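Local atomic coordinates of Alpha/beta hydrolase fold protein (Chitinophaga pinensis, PDB entry 4PW0), a protein that is probably a serine hydrolase of the alpha/beta hydrolase fold, its natural substrate not established. Residues Pro15-Ala27 against Ile68-Thr80. Numbering follows the deposited sequence. Where two conformers were deposited one is given.
Sequences PTQYIEVNGTRYA and IFDNKGVGLSSGT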
loop_
_atom_site.group_PDB
_atom_site.type_symbol
_atom_site.label_atom_id
_atom_site.label_comp_id
_atom_site.label_asym_id
_atom_site.label_seq_id
_atom_site.Cartn_x
_atom_site.Cartn_y
_atom_site.Cartn_z
ATOM N N PRO A 15 19.417 19.829 17.271
ATOM C CA PRO A 15 20.781 19.616 17.657
ATOM C C PRO A 15 21.037 18.152 17.911
ATOM O O PRO A 15 20.118 17.433 18.362
ATOM C CB PRO A 15 20.918 20.397 18.970
ATOM C CG PRO A 15 19.551 20.496 19.478
ATOM C CD PRO A 15 18.666 20.597 18.255
ATOM N N THR A 16 22.270 17.735 17.671
ATOM C CA THR A 16 22.697 16.422 18.097
ATOM C C THR A 16 22.841 16.451 19.628
ATOM O O THR A 16 23.542 17.286 20.195
ATOM C CB THR A 16 23.953 16.001 17.352
ATOM O OG1 THR A 16 23.726 16.123 15.925
ATOM C CG2 THR A 16 24.347 14.580 17.726
ATOM N N GLN A 17 22.114 15.557 20.276
ATOM C CA GLN A 17 22.115 15.376 21.717
ATOM C C GLN A 17 22.830 14.087 22.080
ATOM O O GLN A 17 23.046 13.208 21.230
ATOM C CB GLN A 17 20.710 15.393 22.267
ATOM C CG GLN A 17 19.972 16.688 21.970
ATOM C CD GLN A 17 18.602 16.753 22.618
ATOM O OE1 GLN A 17 17.556 16.704 21.943
ATOM N NE2 GLN A 17 18.587 16.835 23.928
ATOM N N TYR A 18 23.242 13.990 23.334
ATOM C CA TYR A 18 24.018 12.865 23.784
ATOM C C TYR A 18 23.479 12.424 25.118
ATOM O O TYR A 18 23.088 13.259 25.977
ATOM C CB TYR A 18 25.518 13.197 23.896
ATOM C CG TYR A 18 26.116 13.776 22.650
ATOM C CD1 TYR A 18 26.558 12.958 21.586
ATOM C CD2 TYR A 18 26.146 15.139 22.473
ATOM C CE1 TYR A 18 27.041 13.534 20.434
ATOM C CE2 TYR A 18 26.625 15.717 21.314
ATOM C CZ TYR A 18 27.075 14.905 20.299
ATOM O OH TYR A 18 27.536 15.503 19.147
ATOM N N ILE A 19 23.457 11.114 25.313
ATOM C CA ILE A 19 23.061 10.524 26.593
ATOM C C ILE A 19 23.970 9.358 26.937
ATOM O O ILE A 19 24.243 8.493 26.091
ATOM C CB ILE A 19 21.572 10.138 26.675
ATOM C CG1 ILE A 19 21.207 9.679 28.099
ATOM C CG2 ILE A 19 21.202 9.055 25.658
ATOM C CD1 ILE A 19 19.717 9.588 28.334
ATOM N N GLU A 20 24.488 9.365 28.174
ATOM C CA GLU A 20 25.404 8.340 28.640
ATOM C C GLU A 20 24.591 7.250 29.329
ATOM O O GLU A 20 23.774 7.545 30.230
ATOM C CB GLU A 20 26.433 8.954 29.598
ATOM C CG GLU A 20 27.205 10.158 29.036
ATOM C CD GLU A 20 28.482 9.775 28.302
ATOM O OE1 GLU A 20 28.992 8.660 28.526
ATOM O OE2 GLU A 20 28.997 10.593 27.506
ATOM N N VAL A 21 24.790 6.000 28.892
ATOM C CA VAL A 21 23.994 4.846 29.334
ATOM C C VAL A 21 24.915 3.633 29.508
ATOM O O VAL A 21 25.520 3.189 28.535
ATOM C CB VAL A 21 22.974 4.464 28.212
ATOM C CG1 VAL A 21 22.062 3.358 28.679
ATOM C CG2 VAL A 21 22.126 5.663 27.779
ATOM N N ASN A 22 25.101 3.125 30.726
ATOM C CA ASN A 22 25.875 1.889 30.906
ATOM C C ASN A 22 27.243 1.963 30.197
ATOM O O ASN A 22 27.665 1.001 29.521
ATOM C CB ASN A 22 25.038 0.694 30.385
ATOM C CG ASN A 22 25.683 -0.664 30.631
ATOM O OD1 ASN A 22 26.407 -0.876 31.613
ATOM N ND2 ASN A 22 25.394 -1.612 29.732
ATOM N N GLY A 23 27.922 3.109 30.315
ATOM C CA GLY A 23 29.241 3.305 29.738
ATOM C C GLY A 23 29.319 3.660 28.243
ATOM O O GLY A 23 30.384 3.706 27.677
ATOM N N THR A 24 28.188 3.885 27.598
ATOM C CA THR A 24 28.158 4.231 26.173
ATOM C C THR A 24 27.483 5.607 26.015
ATOM O O THR A 24 26.408 5.862 26.615
ATOM C CB THR A 24 27.332 3.159 25.402
ATOM O OG1 THR A 24 27.948 1.865 25.553
ATOM C CG2 THR A 24 27.177 3.524 23.945
ATOM N N ARG A 25 28.070 6.451 25.172
ATOM C CA ARG A 25 27.483 7.739 24.803
ATOM C C ARG A 25 26.684 7.518 23.525
ATOM O O ARG A 25 27.271 7.166 22.507
ATOM C CB ARG A 25 28.567 8.781 24.507
ATOM C CG ARG A 25 28.067 10.060 23.828
ATOM C CD ARG A 25 29.084 10.778 22.914
ATOM N NE ARG A 25 29.914 9.883 22.089
ATOM C CZ ARG A 25 30.661 10.254 21.039
ATOM N NH1 ARG A 25 30.646 11.507 20.565
ATOM N NH2 ARG A 25 31.389 9.329 20.401
ATOM N N TYR A 26 25.366 7.671 23.599
ATOM C CA TYR A 26 24.476 7.598 22.420
ATOM C C TYR A 26 24.169 8.987 21.903
ATOM O O TYR A 26 23.708 9.850 22.672
ATOM C CB TYR A 26 23.187 6.870 22.757
ATOM C CG TYR A 26 23.349 5.393 23.008
ATOM C CD1 TYR A 26 23.267 4.464 21.965
ATOM C CD2 TYR A 26 23.556 4.908 24.282
ATOM C CE1 TYR A 26 23.410 3.125 22.200
ATOM C CE2 TYR A 26 23.688 3.543 24.528
ATOM C CZ TYR A 26 23.599 2.644 23.482
ATOM O OH TYR A 26 23.782 1.286 23.655
ATOM N N ALA A 27 24.399 9.176 20.600
ATOM C CA ALA A 27 24.051 10.381 19.898
ATOM C C ALA A 27 22.642 10.239 19.276
ATOM O O ALA A 27 22.296 9.202 18.690
ATOM C CB ALA A 27 25.070 10.676 18.800
ATOM N N ILE A 68 15.580 9.992 16.095
ATOM C CA ILE A 68 16.605 9.326 15.296
ATOM C C ILE A 68 17.835 9.189 16.156
ATOM O O ILE A 68 18.139 10.097 16.971
ATOM C CB ILE A 68 16.899 10.035 13.951
ATOM C CG1 ILE A 68 17.189 11.547 14.124
ATOM C CG2 ILE A 68 15.746 9.806 12.966
ATOM C CD1 ILE A 68 17.715 12.218 12.877
ATOM N N PHE A 69 18.530 8.078 16.059
ATOM C CA PHE A 69 19.692 7.822 16.888
ATOM C C PHE A 69 20.746 7.012 16.202
ATOM O O PHE A 69 20.442 6.223 15.287
ATOM C CB PHE A 69 19.286 7.158 18.229
ATOM C CG PHE A 69 18.953 5.691 18.125
ATOM C CD1 PHE A 69 17.743 5.260 17.564
ATOM C CD2 PHE A 69 19.827 4.757 18.588
ATOM C CE1 PHE A 69 17.467 3.906 17.465
ATOM C CE2 PHE A 69 19.564 3.400 18.507
ATOM C CZ PHE A 69 18.369 2.968 17.934
ATOM N N ASP A 70 21.982 7.131 16.680
ATOM C CA ASP A 70 23.051 6.250 16.299
ATOM C C ASP A 70 23.148 5.134 17.326
ATOM O O ASP A 70 23.338 5.384 18.549
ATOM C CB ASP A 70 24.377 6.943 16.199
ATOM C CG ASP A 70 24.542 7.839 14.989
ATOM O OD1 ASP A 70 24.009 7.517 13.905
ATOM O OD2 ASP A 70 25.266 8.902 15.125
ATOM N N ASN A 71 22.983 3.899 16.898
ATOM C CA ASN A 71 23.170 2.771 17.791
ATOM C C ASN A 71 24.670 2.689 18.207
ATOM O O ASN A 71 25.523 3.379 17.664
ATOM C CB ASN A 71 22.623 1.507 17.123
ATOM C CG ASN A 71 22.079 0.489 18.120
ATOM O OD1 ASN A 71 22.562 0.364 19.267
ATOM N ND2 ASN A 71 21.028 -0.242 17.710
ATOM N N LYS A 72 24.990 1.794 19.157
ATOM C CA LYS A 72 26.297 1.727 19.781
ATOM C C LYS A 72 27.381 1.609 18.709
ATOM O O LYS A 72 27.296 0.802 17.777
ATOM C CB LYS A 72 26.340 0.519 20.707
ATOM C CG LYS A 72 27.675 0.374 21.436
ATOM C CD LYS A 72 27.700 -0.851 22.345
ATOM C CE LYS A 72 26.834 -0.684 23.562
ATOM N NZ LYS A 72 26.972 -1.912 24.430
ATOM N N GLY A 73 28.381 2.480 18.806
ATOM C CA GLY A 73 29.512 2.491 17.918
ATOM C C GLY A 73 29.356 3.195 16.584
ATOM O O GLY A 73 30.315 3.368 15.858
ATOM N N VAL A 74 28.127 3.524 16.242
ATOM C CA VAL A 74 27.837 4.119 14.926
ATOM C C VAL A 74 27.976 5.639 15.013
ATOM O O VAL A 74 27.357 6.262 15.856
ATOM C CB VAL A 74 26.409 3.751 14.488
ATOM C CG1 VAL A 74 26.084 4.380 13.131
ATOM C CG2 VAL A 74 26.273 2.257 14.405
ATOM N N GLY A 75 28.754 6.237 14.116
ATOM C CA GLY A 75 28.801 7.697 14.020
ATOM C C GLY A 75 29.300 8.287 15.332
ATOM O O GLY A 75 30.274 7.776 15.921
ATOM N N LEU A 76 28.562 9.280 15.806
ATOM C CA LEU A 76 28.942 9.975 17.063
ATOM C C LEU A 76 28.616 9.170 18.328
ATOM O O LEU A 76 28.984 9.593 19.437
ATOM C CB LEU A 76 28.288 11.347 17.117
ATOM C CG LEU A 76 28.980 12.406 16.276
ATOM C CD1 LEU A 76 27.993 13.557 16.055
ATOM C CD2 LEU A 76 30.318 12.843 16.896
ATOM N N SER A 77 27.940 8.022 18.223
ATOM C CA SER A 77 27.826 7.154 19.384
ATOM C C SER A 77 29.125 6.425 19.661
ATOM O O SER A 77 29.807 5.898 18.770
ATOM C CB SER A 77 26.678 6.158 19.235
ATOM O OG SER A 77 25.476 6.858 19.261
ATOM N N SER A 78 29.471 6.345 20.936
ATOM C CA SER A 78 30.714 5.687 21.302
ATOM C C SER A 78 30.577 4.155 21.342
ATOM O O SER A 78 29.461 3.605 21.208
ATOM C CB SER A 78 31.216 6.211 22.671
ATOM O OG SER A 78 30.446 5.678 23.733
ATOM N N GLY A 79 31.698 3.512 21.591
ATOM C CA GLY A 79 31.736 2.102 21.838
ATOM C C GLY A 79 31.929 1.243 20.588
ATOM O O GLY A 79 32.281 1.746 19.508
ATOM N N THR A 80 31.712 -0.037 20.780
ATOM C CA THR A 80 31.973 -1.098 19.813
ATOM C C THR A 80 30.622 -1.601 19.319
ATOM O O THR A 80 29.772 -1.968 20.095
ATOM C CB THR A 80 32.701 -2.255 20.510
ATOM O OG1 THR A 80 33.966 -1.793 20.965
ATOM C CG2 THR A 80 32.977 -3.401 19.569
HETATM O O HOH W 1 26.424 0.330 27.030
HETATM O O HOH W 2 31.997 3.868 25.096
#
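At the edge of the alpha/beta hydrolase sheet, the hairpin strand 24-31 runs antiparallel to strand 66-69, and the loop that follows the latter, D70 to T80, folds back along the hairpin. Next to strand 66-69, D70 N donates to A27 O (2.9 Å). Two serines continue the hydrogen bonding, S77 by its hydroxyl and S78 by hydroxyl and backbone N. S77 OG, held beside its own backbone N and anti to the carbonyl carbon (chi1 -68°), accepts an almost straight bond from A27 N. The same hydroxyl donates its own hydrogen to D70 O, 2.7 Å away, from above that carbonyl's plane. With an alanine here, A27 N and D70 O would probably lose the hydroxyl they share, and the loop would be less firmly tied at this point. S78 grips R25 twice: its N donates to R25 O in the carbonyl plane (2.8 Å), while its OG takes the R25 N-H. Water 2 ties the same hydroxyl to G23 O. The Y26 ring turns an edge to D70 O, with CD1 at 3.5 Å; T24 CG2 lies over one ring face, and the hydroxyl, hydrogen-bonded to E94, meets K72 CE. The bent K72 chain also brings CE to within 3.4 Å of T24 OG1. Small A27 lets its CB pack on L76 CB (3.7 Å), and L76 CD1 extends to Y18 OH. Serine thus suits a loop of irregular backbone beside a regular strand: S77 OG, both donor and acceptor, joins the two, and S78 OG accepts the R25 amide while also bonding water.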